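Local coordinates for Glyco_hydro_cc domain-containing protein (Trichoderma gamsii, PDB 6UBD) that probably binds beta-1,3-glucan oligosaccharides, as a member of subgroup VII of glycoside hydrolase family 128, at residues Leu141-Met146 with Phe169-Ile174; Ala24-Thr29 with Thr97-Met102; Trp56-Ser61 with Ala85-Gln90; Leu126-Ile131 with Gln162-Trp167. One frame throughout, in Å; residues are numbered along the deposited sequence.

Contact 1. Residues Leu141-Met146 with Phe169-Ile174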
loop_
_atom_site.group_PDB
_atom_site.type_symbol
_atom_site.label_atom_id
_atom_site.label_comp_id
_atom_site.label_asym_id
_atom_site.label_seq_id
_atom_site.Cartn_x
_atom_site.Cartn_y
_atom_site.Cartn_z
ATOM N N LEU A 141 3.958 3.393 -12.334
ATOM C CA LEU A 141 4.934 3.220 -11.223
ATOM C C LEU A 141 4.484 3.902 -9.922
ATOM O O LEU A 141 4.137 5.095 -9.991
ATOM C CB LEU A 141 6.297 3.809 -11.674
ATOM C CG LEU A 141 6.942 3.201 -12.924
ATOM C CD1 LEU A 141 8.354 3.762 -13.099
ATOM C CD2 LEU A 141 7.029 1.687 -12.832
ATOM N N GLY A 142 4.609 3.172 -8.818
ATOM C CA GLY A 142 4.321 3.747 -7.508
ATOM C C GLY A 142 5.621 4.041 -6.781
ATOM O O GLY A 142 6.529 3.204 -6.727
ATOM N N SER A 143 5.661 5.140 -6.008
ATOM C CA SER A 143 6.838 5.497 -5.227
ATOM C C SER A 143 7.124 4.443 -4.173
ATOM O O SER A 143 6.161 3.739 -3.708
ATOM C CB SER A 143 6.703 6.862 -4.569
ATOM O OG SER A 143 5.828 6.842 -3.409
ATOM N N PRO A 144 8.331 4.415 -3.596
ATOM C CA PRO A 144 8.498 3.797 -2.281
ATOM C C PRO A 144 7.570 4.459 -1.222
ATOM O O PRO A 144 7.248 5.627 -1.329
ATOM C CB PRO A 144 9.996 4.022 -1.983
ATOM C CG PRO A 144 10.625 4.246 -3.356
ATOM C CD PRO A 144 9.574 5.081 -4.060
ATOM N N ALA A 145 7.201 3.600 -0.241
ATOM C CA ALA A 145 6.247 3.996 0.860
ATOM C C ALA A 145 6.976 4.221 2.191
ATOM O O ALA A 145 7.714 3.317 2.606
ATOM C CB ALA A 145 5.114 2.987 1.007
ATOM N N MET A 146 6.821 5.402 2.768
ATOM C CA MET A 146 7.611 5.758 3.964
ATOM C C MET A 146 6.935 5.364 5.294
ATOM O O MET A 146 5.753 5.708 5.588
ATOM C CB MET A 146 7.799 7.283 4.004
ATOM C CG MET A 146 8.574 7.820 2.786
ATOM S SD MET A 146 10.226 7.089 2.522
ATOM C CE MET A 146 9.871 6.016 1.114
ATOM N N PHE A 169 2.364 7.583 -9.241
ATOM C CA PHE A 169 1.499 7.721 -8.053
ATOM C C PHE A 169 2.413 7.579 -6.832
ATOM O O PHE A 169 3.344 6.766 -6.819
ATOM C CB PHE A 169 0.292 6.736 -8.053
ATOM C CG PHE A 169 0.630 5.261 -8.020
ATOM C CD1 PHE A 169 0.795 4.515 -9.186
ATOM C CD2 PHE A 169 0.770 4.590 -6.822
ATOM C CE1 PHE A 169 1.007 3.145 -9.111
ATOM C CE2 PHE A 169 1.034 3.237 -6.747
ATOM C CZ PHE A 169 1.113 2.515 -7.902
ATOM N N THR A 170 2.110 8.376 -5.795
ATOM C CA THR A 170 2.885 8.414 -4.561
ATOM C C THR A 170 2.267 7.370 -3.602
ATOM O O THR A 170 1.014 7.505 -3.234
ATOM C CB THR A 170 2.863 9.804 -3.918
ATOM O OG1 THR A 170 3.411 10.748 -4.874
ATOM C CG2 THR A 170 3.718 9.847 -2.679
ATOM N N SER A 171 2.973 6.349 -3.170
ATOM C CA SER A 171 2.476 5.314 -2.212
ATOM C C SER A 171 2.705 5.827 -0.813
ATOM O O SER A 171 3.837 6.238 -0.460
ATOM C CB SER A 171 3.289 4.022 -2.393
ATOM O OG SER A 171 3.256 3.541 -3.710
ATOM N N ILE A 172 1.651 5.788 0.036
ATOM C CA ILE A 172 1.696 6.229 1.457
ATOM C C ILE A 172 1.125 5.169 2.396
ATOM O O ILE A 172 0.241 4.389 2.000
ATOM C CB ILE A 172 1.076 7.647 1.621
ATOM C CG1 ILE A 172 -0.455 7.646 1.545
ATOM C CG2 ILE A 172 1.728 8.594 0.585
ATOM C CD1 ILE A 172 -1.061 9.041 1.864
ATOM N N HIS A 173 1.657 5.163 3.598
ATOM C CA HIS A 173 1.156 4.309 4.698
ATOM C C HIS A 173 0.525 5.242 5.744
ATOM O O HIS A 173 1.179 6.182 6.186
ATOM C CB HIS A 173 2.315 3.517 5.334
ATOM C CG HIS A 173 2.761 2.361 4.484
ATOM N ND1 HIS A 173 3.714 1.438 4.936
ATOM C CD2 HIS A 173 2.326 1.940 3.271
ATOM C CE1 HIS A 173 3.846 0.510 3.976
ATOM N NE2 HIS A 173 3.015 0.775 2.964
ATOM N N ILE A 174 -0.739 4.980 6.142
ATOM C CA ILE A 174 -1.434 5.820 7.176
ATOM C C ILE A 174 -1.738 4.975 8.432
ATOM O O ILE A 174 -2.573 4.034 8.367
ATOM C CB ILE A 174 -2.686 6.431 6.546
ATOM C CG1 ILE A 174 -2.351 7.365 5.380
ATOM C CG2 ILE A 174 -3.440 7.209 7.660
ATOM C CD1 ILE A 174 -3.515 8.107 4.734
HETATM O O HOH W 1 3.818 7.102 4.123
HETATM O O HOH W 2 5.148 7.505 1.518
#

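Contact 2. Residues Ala24-Thr29 with Thr97-Met102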
loop_
_atom_site.group_PDB
_atom_site.type_symbol
_atom_site.label_atom_id
_atom_site.label_comp_id
_atom_site.label_asym_id
_atom_site.label_seq_id
_atom_site.Cartn_x
_atom_site.Cartn_y
_atom_site.Cartn_z
ATOM N N ALA A 24 -1.890 3.331 -24.839
ATOM C CA ALA A 24 -2.900 3.712 -23.848
ATOM C C ALA A 24 -2.279 3.642 -22.433
ATOM O O ALA A 24 -1.557 2.666 -22.088
ATOM C CB ALA A 24 -4.128 2.833 -24.007
ATOM N N GLN A 25 -2.476 4.691 -21.653
ATOM C CA GLN A 25 -1.984 4.788 -20.256
ATOM C C GLN A 25 -2.971 4.055 -19.358
ATOM O O GLN A 25 -4.160 3.982 -19.674
ATOM C CB GLN A 25 -1.775 6.247 -19.865
ATOM C CG GLN A 25 -0.944 6.980 -20.917
ATOM C CD GLN A 25 0.410 6.333 -21.147
ATOM O OE1 GLN A 25 1.177 6.202 -20.179
ATOM N NE2 GLN A 25 0.745 5.962 -22.403
ATOM N N HIS A 26 -2.474 3.515 -18.260
ATOM C CA HIS A 26 -3.307 2.902 -17.218
ATOM C C HIS A 26 -4.016 4.004 -16.434
ATOM O O HIS A 26 -3.379 5.008 -16.068
ATOM C CB HIS A 26 -2.462 2.044 -16.289
ATOM C CG HIS A 26 -1.719 0.960 -16.969
ATOM N ND1 HIS A 26 -2.321 -0.123 -17.523
ATOM C CD2 HIS A 26 -0.393 0.821 -17.187
ATOM C CE1 HIS A 26 -1.401 -0.898 -18.086
ATOM N NE2 HIS A 26 -0.167 -0.333 -17.905
ATOM N N PRO A 27 -5.285 3.844 -16.106
ATOM C CA PRO A 27 -5.934 4.774 -15.207
ATOM C C PRO A 27 -5.273 4.624 -13.816
ATOM O O PRO A 27 -4.903 3.531 -13.399
ATOM C CB PRO A 27 -7.405 4.352 -15.181
ATOM C CG PRO A 27 -7.352 2.870 -15.420
ATOM C CD PRO A 27 -6.222 2.730 -16.424
ATOM N N LEU A 28 -5.141 5.710 -13.076
ATOM C CA LEU A 28 -4.456 5.639 -11.749
ATOM C C LEU A 28 -5.420 5.185 -10.655
ATOM O O LEU A 28 -4.904 4.823 -9.579
ATOM C CB LEU A 28 -3.620 6.893 -11.473
ATOM C CG LEU A 28 -2.410 7.095 -12.387
ATOM C CD1 LEU A 28 -1.591 8.325 -11.980
ATOM C CD2 LEU A 28 -1.486 5.873 -12.450
ATOM N N THR A 29 -6.719 5.107 -10.892
ATOM C CA THR A 29 -7.631 4.265 -10.083
ATOM C C THR A 29 -7.796 2.922 -10.782
ATOM O O THR A 29 -8.224 2.915 -11.950
ATOM C CB THR A 29 -9.003 4.907 -9.872
ATOM O OG1 THR A 29 -8.822 6.028 -9.016
ATOM C CG2 THR A 29 -10.034 3.983 -9.250
ATOM N N THR A 97 5.516 -7.831 -17.932
ATOM C CA THR A 97 5.326 -6.467 -17.447
ATOM C C THR A 97 3.970 -6.344 -16.754
ATOM O O THR A 97 2.934 -6.553 -17.390
ATOM C CB THR A 97 5.511 -5.453 -18.579
ATOM O OG1 THR A 97 6.799 -5.564 -19.225
ATOM C CG2 THR A 97 5.355 -4.032 -18.093
ATOM N N PRO A 98 3.889 -5.992 -15.432
ATOM C CA PRO A 98 2.630 -5.755 -14.756
ATOM C C PRO A 98 2.009 -4.438 -15.237
ATOM O O PRO A 98 2.697 -3.548 -15.752
ATOM C CB PRO A 98 2.989 -5.746 -13.267
ATOM C CG PRO A 98 4.444 -5.876 -13.161
ATOM C CD PRO A 98 5.043 -5.754 -14.534
ATOM N N ALA A 99 0.693 -4.304 -15.003
ATOM C CA ALA A 99 0.020 -3.011 -15.234
ATOM C C ALA A 99 0.458 -1.965 -14.184
ATOM O O ALA A 99 0.572 -0.775 -14.557
ATOM C CB ALA A 99 -1.488 -3.162 -15.215
ATOM N N TYR A 100 0.716 -2.387 -12.926
ATOM C CA TYR A 100 1.067 -1.464 -11.834
ATOM C C TYR A 100 2.199 -2.092 -11.008
ATOM O O TYR A 100 2.086 -3.281 -10.652
ATOM C CB TYR A 100 -0.142 -1.201 -10.925
ATOM C CG TYR A 100 -1.393 -0.633 -11.596
ATOM C CD1 TYR A 100 -2.334 -1.459 -12.191
ATOM C CD2 TYR A 100 -1.621 0.727 -11.681
ATOM C CE1 TYR A 100 -3.451 -0.934 -12.847
ATOM C CE2 TYR A 100 -2.749 1.256 -12.296
ATOM C CZ TYR A 100 -3.664 0.416 -12.919
ATOM O OH TYR A 100 -4.780 0.903 -13.571
ATOM N N VAL A 101 3.222 -1.280 -10.664
ATOM C CA VAL A 101 4.342 -1.782 -9.829
ATOM C C VAL A 101 4.674 -0.712 -8.794
ATOM O O VAL A 101 4.873 0.457 -9.179
ATOM C CB VAL A 101 5.541 -2.244 -10.621
ATOM C CG1 VAL A 101 6.023 -1.198 -11.503
ATOM C CG2 VAL A 101 6.711 -2.785 -9.793
ATOM N N MET A 102 4.804 -1.143 -7.543
ATOM C CA MET A 102 5.214 -0.262 -6.456
ATOM C C MET A 102 6.690 -0.499 -6.070
ATOM O O MET A 102 7.153 -1.670 -6.010
ATOM C CB MET A 102 4.336 -0.505 -5.204
ATOM C CG MET A 102 2.821 -0.306 -5.405
ATOM S SD MET A 102 1.783 -0.778 -4.058
ATOM C CE MET A 102 1.955 -2.560 -4.028
#

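Contact 3. Residues Trp56-Ser61 with Ala85-Gln90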
loop_
_atom_site.group_PDB
_atom_site.type_symbol
_atom_site.label_atom_id
_atom_site.label_comp_id
_atom_site.label_asym_id
_atom_site.label_seq_id
_atom_site.Cartn_x
_atom_site.Cartn_y
_atom_site.Cartn_z
ATOM N N TRP A 56 2.748 -7.569 -1.019
ATOM C CA TRP A 56 4.186 -7.254 -0.805
ATOM C C TRP A 56 5.153 -8.056 -1.722
ATOM O O TRP A 56 6.372 -7.894 -1.564
ATOM C CB TRP A 56 4.585 -7.380 0.675
ATOM C CG TRP A 56 3.817 -6.438 1.576
ATOM C CD1 TRP A 56 4.085 -5.125 1.868
ATOM C CD2 TRP A 56 2.629 -6.766 2.338
ATOM N NE1 TRP A 56 3.148 -4.605 2.723
ATOM C CE2 TRP A 56 2.244 -5.576 2.988
ATOM C CE3 TRP A 56 1.844 -7.934 2.493
ATOM C CZ2 TRP A 56 1.089 -5.532 3.792
ATOM C CZ3 TRP A 56 0.698 -7.857 3.287
ATOM C CH2 TRP A 56 0.331 -6.680 3.950
ATOM N N THR A 57 4.646 -8.920 -2.608
ATOM C CA THR A 57 5.494 -9.752 -3.498
ATOM C C THR A 57 5.480 -9.244 -4.941
ATOM O O THR A 57 4.684 -8.393 -5.332
ATOM C CB THR A 57 5.069 -11.232 -3.492
ATOM O OG1 THR A 57 3.964 -11.493 -4.398
ATOM C CG2 THR A 57 4.814 -11.786 -2.092
ATOM N N PRO A 58 6.419 -9.712 -5.809
ATOM C CA PRO A 58 6.425 -9.339 -7.226
ATOM C C PRO A 58 5.212 -9.778 -8.048
ATOM O O PRO A 58 5.007 -9.222 -9.116
ATOM C CB PRO A 58 7.715 -10.012 -7.738
ATOM C CG PRO A 58 8.622 -10.084 -6.519
ATOM C CD PRO A 58 7.637 -10.431 -5.428
ATOM N N ALA A 59 4.473 -10.783 -7.541
ATOM C CA ALA A 59 3.396 -11.436 -8.319
ATOM C C ALA A 59 2.303 -11.930 -7.366
ATOM O O ALA A 59 2.245 -13.117 -7.035
ATOM C CB ALA A 59 3.928 -12.544 -9.175
ATOM N N PRO A 60 1.373 -11.063 -6.892
ATOM C CA PRO A 60 0.317 -11.504 -5.980
ATOM C C PRO A 60 -0.428 -12.673 -6.617
ATOM O O PRO A 60 -0.884 -12.532 -7.726
ATOM C CB PRO A 60 -0.617 -10.327 -5.780
ATOM C CG PRO A 60 0.195 -9.117 -6.238
ATOM C CD PRO A 60 1.306 -9.616 -7.113
ATOM N N SER A 61 -0.530 -13.802 -5.884
ATOM C CA SER A 61 -1.142 -14.977 -6.588
ATOM C C SER A 61 -2.159 -15.745 -5.753
ATOM O O SER A 61 -2.549 -16.878 -6.215
ATOM C CB SER A 61 -0.086 -15.917 -7.111
ATOM O OG SER A 61 0.657 -16.297 -5.951
ATOM N N ALA A 85 15.394 -11.382 0.216
ATOM C CA ALA A 85 16.234 -11.986 -0.837
ATOM C C ALA A 85 15.420 -12.817 -1.852
ATOM O O ALA A 85 15.665 -12.742 -3.059
ATOM C CB ALA A 85 17.364 -12.801 -0.205
ATOM N N GLN A 86 14.465 -13.593 -1.380
ATOM C CA GLN A 86 13.602 -14.419 -2.287
ATOM C C GLN A 86 12.831 -13.474 -3.245
ATOM O O GLN A 86 12.729 -13.740 -4.453
ATOM C CB GLN A 86 12.627 -15.268 -1.462
ATOM C CG GLN A 86 13.295 -16.440 -0.753
ATOM C CD GLN A 86 12.335 -17.193 0.138
ATOM O OE1 GLN A 86 11.160 -16.817 0.267
ATOM N NE2 GLN A 86 12.845 -18.202 0.842
ATOM N N ARG A 87 12.282 -12.384 -2.711
ATOM C CA ARG A 87 11.466 -11.438 -3.531
ATOM C C ARG A 87 12.325 -10.713 -4.543
ATOM O O ARG A 87 11.877 -10.496 -5.679
ATOM C CB ARG A 87 10.719 -10.478 -2.610
ATOM C CG ARG A 87 9.646 -11.147 -1.748
ATOM C CD ARG A 87 9.116 -10.264 -0.639
ATOM N NE ARG A 87 8.089 -10.930 0.113
ATOM C CZ ARG A 87 7.436 -10.445 1.154
ATOM N NH1 ARG A 87 7.711 -9.237 1.594
ATOM N NH2 ARG A 87 6.477 -11.150 1.734
ATOM N N LEU A 88 13.540 -10.322 -4.163
ATOM C CA LEU A 88 14.401 -9.693 -5.200
ATOM C C LEU A 88 14.666 -10.680 -6.373
ATOM O O LEU A 88 14.607 -10.271 -7.551
ATOM C CB LEU A 88 15.717 -9.210 -4.577
ATOM C CG LEU A 88 16.777 -8.696 -5.539
ATOM C CD1 LEU A 88 16.337 -7.403 -6.203
ATOM C CD2 LEU A 88 18.106 -8.487 -4.831
ATOM N N GLN A 89 15.037 -11.922 -6.051
ATOM C CA GLN A 89 15.300 -12.937 -7.090
ATOM C C GLN A 89 14.040 -13.125 -7.954
ATOM O O GLN A 89 14.176 -13.139 -9.206
ATOM C CB GLN A 89 15.770 -14.248 -6.456
ATOM C CG GLN A 89 16.047 -15.382 -7.422
ATOM C CD GLN A 89 16.458 -16.688 -6.761
ATOM O OE1 GLN A 89 17.459 -16.751 -6.024
ATOM N NE2 GLN A 89 15.682 -17.751 -7.009
ATOM N N GLN A 90 12.845 -13.272 -7.348
ATOM C CA GLN A 90 11.583 -13.432 -8.121
ATOM C C GLN A 90 11.339 -12.214 -9.019
ATOM O O GLN A 90 10.952 -12.402 -10.167
ATOM C CB GLN A 90 10.463 -13.678 -7.107
ATOM C CG GLN A 90 9.075 -13.878 -7.690
ATOM C CD GLN A 90 8.032 -13.988 -6.573
ATOM O OE1 GLN A 90 8.401 -14.082 -5.356
ATOM N NE2 GLN A 90 6.738 -13.883 -6.951
HETATM O O HOH W 3 4.212 -14.187 -5.048
#

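Contact 4. Residues Leu126-Ile131 with Gln162-Trp167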
loop_
_atom_site.group_PDB
_atom_site.type_symbol
_atom_site.label_atom_id
_atom_site.label_comp_id
_atom_site.label_asym_id
_atom_site.label_seq_id
_atom_site.Cartn_x
_atom_site.Cartn_y
_atom_site.Cartn_z
ATOM N N LEU A 126 18.584 0.446 -7.317
ATOM C CA LEU A 126 17.538 -0.602 -7.537
ATOM C C LEU A 126 16.424 -0.040 -8.404
ATOM O O LEU A 126 15.919 -0.751 -9.309
ATOM C CB LEU A 126 16.985 -1.081 -6.195
ATOM C CG LEU A 126 17.931 -1.890 -5.316
ATOM C CD1 LEU A 126 17.499 -1.812 -3.851
ATOM C CD2 LEU A 126 17.999 -3.344 -5.815
ATOM N N TRP A 127 16.008 1.184 -8.152
ATOM C CA TRP A 127 14.903 1.801 -8.918
ATOM C C TRP A 127 15.324 1.881 -10.391
ATOM O O TRP A 127 14.566 1.413 -11.293
ATOM C CB TRP A 127 14.565 3.200 -8.367
ATOM C CG TRP A 127 13.451 3.886 -9.091
ATOM C CD1 TRP A 127 13.507 4.649 -10.222
ATOM C CD2 TRP A 127 12.051 3.862 -8.743
ATOM N NE1 TRP A 127 12.259 5.089 -10.621
ATOM C CE2 TRP A 127 11.359 4.676 -9.661
ATOM C CE3 TRP A 127 11.323 3.341 -7.651
ATOM C CZ2 TRP A 127 9.958 4.840 -9.618
ATOM C CZ3 TRP A 127 9.924 3.499 -7.595
ATOM C CH2 TRP A 127 9.267 4.271 -8.560
ATOM N N ASN A 128 16.503 2.445 -10.690
ATOM C CA ASN A 128 16.901 2.627 -12.092
ATOM C C ASN A 128 17.153 1.266 -12.744
ATOM O O ASN A 128 16.916 1.114 -13.983
ATOM C CB ASN A 128 18.152 3.531 -12.196
ATOM C CG ASN A 128 17.853 4.995 -11.938
ATOM O OD1 ASN A 128 16.673 5.403 -12.010
ATOM N ND2 ASN A 128 18.915 5.743 -11.592
ATOM N N SER A 129 17.677 0.264 -12.038
ATOM C CA SER A 129 18.046 -1.033 -12.694
ATOM C C SER A 129 16.803 -1.890 -12.961
ATOM O O SER A 129 16.751 -2.601 -13.975
ATOM C CB SER A 129 18.965 -1.790 -11.741
ATOM O OG SER A 129 19.287 -3.098 -12.187
ATOM N N LEU A 130 15.828 -1.920 -12.003
ATOM C CA LEU A 130 14.690 -2.882 -12.006
ATOM C C LEU A 130 13.295 -2.249 -12.171
ATOM O O LEU A 130 12.446 -2.913 -12.810
ATOM C CB LEU A 130 14.765 -3.746 -10.758
ATOM C CG LEU A 130 15.982 -4.635 -10.589
ATOM C CD1 LEU A 130 16.050 -5.314 -9.249
ATOM C CD2 LEU A 130 16.027 -5.682 -11.673
ATOM N N ILE A 131 13.058 -1.058 -11.623
ATOM C CA ILE A 131 11.666 -0.519 -11.641
ATOM C C ILE A 131 11.451 0.399 -12.837
ATOM O O ILE A 131 10.491 0.180 -13.609
ATOM C CB ILE A 131 11.365 0.200 -10.299
ATOM C CG1 ILE A 131 11.495 -0.798 -9.134
ATOM C CG2 ILE A 131 9.978 0.882 -10.384
ATOM C CD1 ILE A 131 11.293 -0.245 -7.765
ATOM N N GLN A 162 18.836 11.474 -9.619
ATOM C CA GLN A 162 18.709 11.211 -11.072
ATOM C C GLN A 162 18.025 9.846 -11.247
ATOM O O GLN A 162 18.682 8.803 -11.047
ATOM C CB GLN A 162 20.052 11.345 -11.759
ATOM C CG GLN A 162 20.017 11.037 -13.240
ATOM C CD GLN A 162 21.314 11.348 -13.976
ATOM O OE1 GLN A 162 22.396 11.484 -13.392
ATOM N NE2 GLN A 162 21.192 11.491 -15.267
ATOM N N LEU A 163 16.737 9.869 -11.532
ATOM C CA LEU A 163 15.936 8.663 -11.774
ATOM C C LEU A 163 15.691 8.597 -13.275
ATOM O O LEU A 163 15.245 9.590 -13.844
ATOM C CB LEU A 163 14.632 8.672 -10.963
ATOM C CG LEU A 163 14.751 8.845 -9.450
ATOM C CD1 LEU A 163 13.397 8.829 -8.783
ATOM C CD2 LEU A 163 15.623 7.757 -8.837
ATOM N N THR A 164 15.820 7.448 -13.867
ATOM C CA THR A 164 15.621 7.347 -15.338
ATOM C C THR A 164 14.181 7.629 -15.746
ATOM O O THR A 164 13.897 8.210 -16.816
ATOM C CB THR A 164 16.251 6.055 -15.870
ATOM O OG1 THR A 164 15.676 4.877 -15.344
ATOM C CG2 THR A 164 17.702 5.983 -15.483
ATOM N N LYS A 165 13.260 7.234 -14.886
ATOM C CA LYS A 165 11.804 7.578 -14.908
ATOM C C LYS A 165 11.343 7.780 -13.468
ATOM O O LYS A 165 11.727 6.962 -12.655
ATOM C CB LYS A 165 11.053 6.480 -15.670
ATOM C CG LYS A 165 9.700 6.978 -16.154
ATOM C CD LYS A 165 8.847 6.014 -16.928
ATOM C CE LYS A 165 7.572 6.738 -17.380
ATOM N NZ LYS A 165 6.711 5.915 -18.222
ATOM N N SER A 166 10.634 8.871 -13.250
ATOM C CA SER A 166 9.997 9.100 -11.917
ATOM C C SER A 166 8.714 8.271 -11.773
ATOM O O SER A 166 8.278 7.548 -12.689
ATOM C CB SER A 166 9.798 10.553 -11.659
ATOM O OG SER A 166 9.387 10.787 -10.319
ATOM N N TRP A 167 8.096 8.341 -10.596
ATOM C CA TRP A 167 6.834 7.621 -10.319
ATOM C C TRP A 167 5.622 8.391 -10.851
ATOM O O TRP A 167 5.623 9.578 -11.093
ATOM C CB TRP A 167 6.680 7.302 -8.840
ATOM C CG TRP A 167 6.629 8.442 -7.878
ATOM C CD1 TRP A 167 5.498 9.054 -7.425
ATOM C CD2 TRP A 167 7.721 8.987 -7.140
ATOM N NE1 TRP A 167 5.828 9.975 -6.472
ATOM C CE2 TRP A 167 7.182 9.961 -6.261
ATOM C CE3 TRP A 167 9.116 8.774 -7.175
ATOM C CZ2 TRP A 167 8.010 10.684 -5.404
ATOM C CZ3 TRP A 167 9.893 9.477 -6.294
ATOM C CH2 TRP A 167 9.331 10.396 -5.406
HETATM O O HOH W 4 16.740 2.829 -16.018
#

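Contact 1. Residues Leu141-Met146 with Phe169-Ile174
S143 and S171 grip each other through both their side chains and their backbones. S171 N gives its hydrogen to S143 OG (2.9 Å), while S171 OG donates to S143 O (2.9 Å), in the carbonyl plane and on a lone pair. The S143 hydroxyl lies between its own N and carbonyl carbon (chi1 76°), where it can accept from S171 and also donate to P144 O from above that carbonyl plane, so one buried oxygen is held by two bonds. Two backbone bonds precede this exchange along the chains: F169 N reaches L141 O, and S143 N reaches F169 O (2.9 Å). A single beta bridge, G142 with F169, links the end of strand 140-142 to the residue just before strand 170-176. These are consecutive strands of the beta/alpha barrel expected of this glycoside hydrolase family, the first of them also bonded to V101 on strand 100-102. Two waters extend the link where the chains part, one shared by M146 N and S171 O, the other by M146 O and H173 N. Outward from the polar core, G142 CA stands over the F169 ring centre (3.5 Å to the centroid), a CH-pi contact that a side chain on G142 would obstruct. A145 CB lies over one face of the H173 imidazole, offset toward its rim (3.9 Å to the centroid); H173 ND1 is hydrogen-bonded to E106.

Contact 2. Residues Ala24-Thr29 with Thr97-Met102
Y100 and P27 make the one direct hydrogen bond between these segments: Y100 OH donates to P27 O at 2.6 Å, approaching in the carbonyl plane, and the acceptor lies near the plane of the phenol ring at its edge. CG of Y100 is turned anti to its carbonyl carbon (chi1 -58°), which carries the phenol out from strand 100-102 to the N-terminal chain. The remaining contacts are nonpolar or weakly polar and centre on H26. Its imidazole presents one face to A99. A99 CB makes a CH-pi contact 4.0 Å from the ring centroid, and A99 O sits over the same ring, nearest to H26 CD2 (3.2 Å). H26 NE2 instead has a weak hydrogen bond to G138 O. The H26 and Y100 rings meet obliquely, their planes at 45°, and H26 CB packs against Y100 OH (3.8 Å). P27 adds its ring carbons CG and CD beside the same hydroxyl, its side chain crossing that of Y100 at about a right angle. With a serine in place of H26, A99 is likely to lose its aromatic cover and G138 O its weak donor, leaving the segment near P27 freer to shift. Nearby, L28 O is bonded to W198, whose ring also meets Y100. The chemistry implies that one short hydroxyl-to-carbonyl bond, backed by modest ring contacts, ties the extended N-terminal chain to the start of a barrel strand, without any charge pairing between the two segments.

Contact 3. Residues Trp56-Ser61 with Ala85-Gln90
The loop that leaves barrel strand 52-54 comes to rest on helix 82-92 where P58 fits against R87 and Q90, residues three apart and so on one side of the helix. P58 CG approaches the backbone R87 O (3.4 Å), and its CD lies 3.7 Å from Q90 OE1. The Q90 chain runs fully extended, with CG anti to the backbone N (chi1 -180°), carrying its amide obliquely across the proline ring to A59, where Q90 NE2 meets A59 CB at 3.8 Å. At the turn itself T57 OG1 accepts from A59 N (3.3 Å), forming an ST turn that bends the chain around P58; D55 OD1 is a further partner of the hydroxyl. A water joins this turn to the helix, donating to T57 OG1 and A59 O and accepting from Q90 NE2 (3.2 Å), so the glutamine amide is linked to the loop through solvent. The guanidinium of R87 lies toward the W56 end of the interface. Stretched straight from CG to NE, the R87 side chain passes T57 at about a right angle, T57 CG2 approaching R87 NE at 4.0 Å. W56 O lies over one face of the guanidinium, 3.7 Å from R87 NH1, a contact that is not a hydrogen bond, while W75 engages the same group in a cation-pi interaction. The W56 indole leads away from the helix, and its NE1 is hydrogen-bonded to E201.

Contact 4. Residues Leu126-Ile131 with Gln162-Trp167
W127 turns an edge of its indole to the loop, its six-membered end against W167 CB and its pyrrole end beside L163. W127 CH2 meets W167 CB at 4.0 Å, and W127 CD1 meets L163 CD2 at the same distance; both neighbours cross the indole at about a right angle. With chi1 at -180°, placing CG opposite the backbone N, the W127 ring leaves the helix toward the loop. There NE1 donates to K165 O at 2.8 Å, with the acceptor close to the indole plane and the N-H pointing at it almost straight (164°). This bond satisfies the indole nitrogen and helps fix the rotation of a largely buried ring. The next residue, N128, binds the loop backbone through both ends of its amide. ND2 donates to Q162 O (3.1 Å), a nearly straight bond lying in both the amide and the carbonyl planes, whereas T164 N approaches N128 OD1 (2.9 Å) from above the amide plane. L163 CA lies close to the same oxygen, at 3.4 Å. Replacing N128 with a leucine would probably leave Q162 O and T164 N without their partner on the helix, and the loop backbone between them freer to drift. Helix 120-136 is thus tied to the loop connecting helix 154-159 to strand 170-176. W167 lies against L155 and F158 of helix 154-159 and is hydrogen-bonded to T170 on the strand, while W127 touches P144, just beyond strand 140-142.

From the N terminus, contact 2 closes the first and longest loop, bringing 24-29 onto the start of strand 100-102. Contact 3 is nested inside it, seating the loop after strand 52-54 on helix 82-92. Contacts 4 and 1 follow contact 2 in series and cross each other: 126-131 and 141-146 come first, then 162-167 and 169-174. Contacts 1 and 4 touch where G142 and S143 pack on W127 and W167. Contact 1 also meets contact 2 through neighbouring strands 140-142 and 100-102, and L88 touches L130 between contacts 3 and 4. Together they tie strand to strand, the N-terminal chain to a strand, and two loops to helices 82-92 and 120-136.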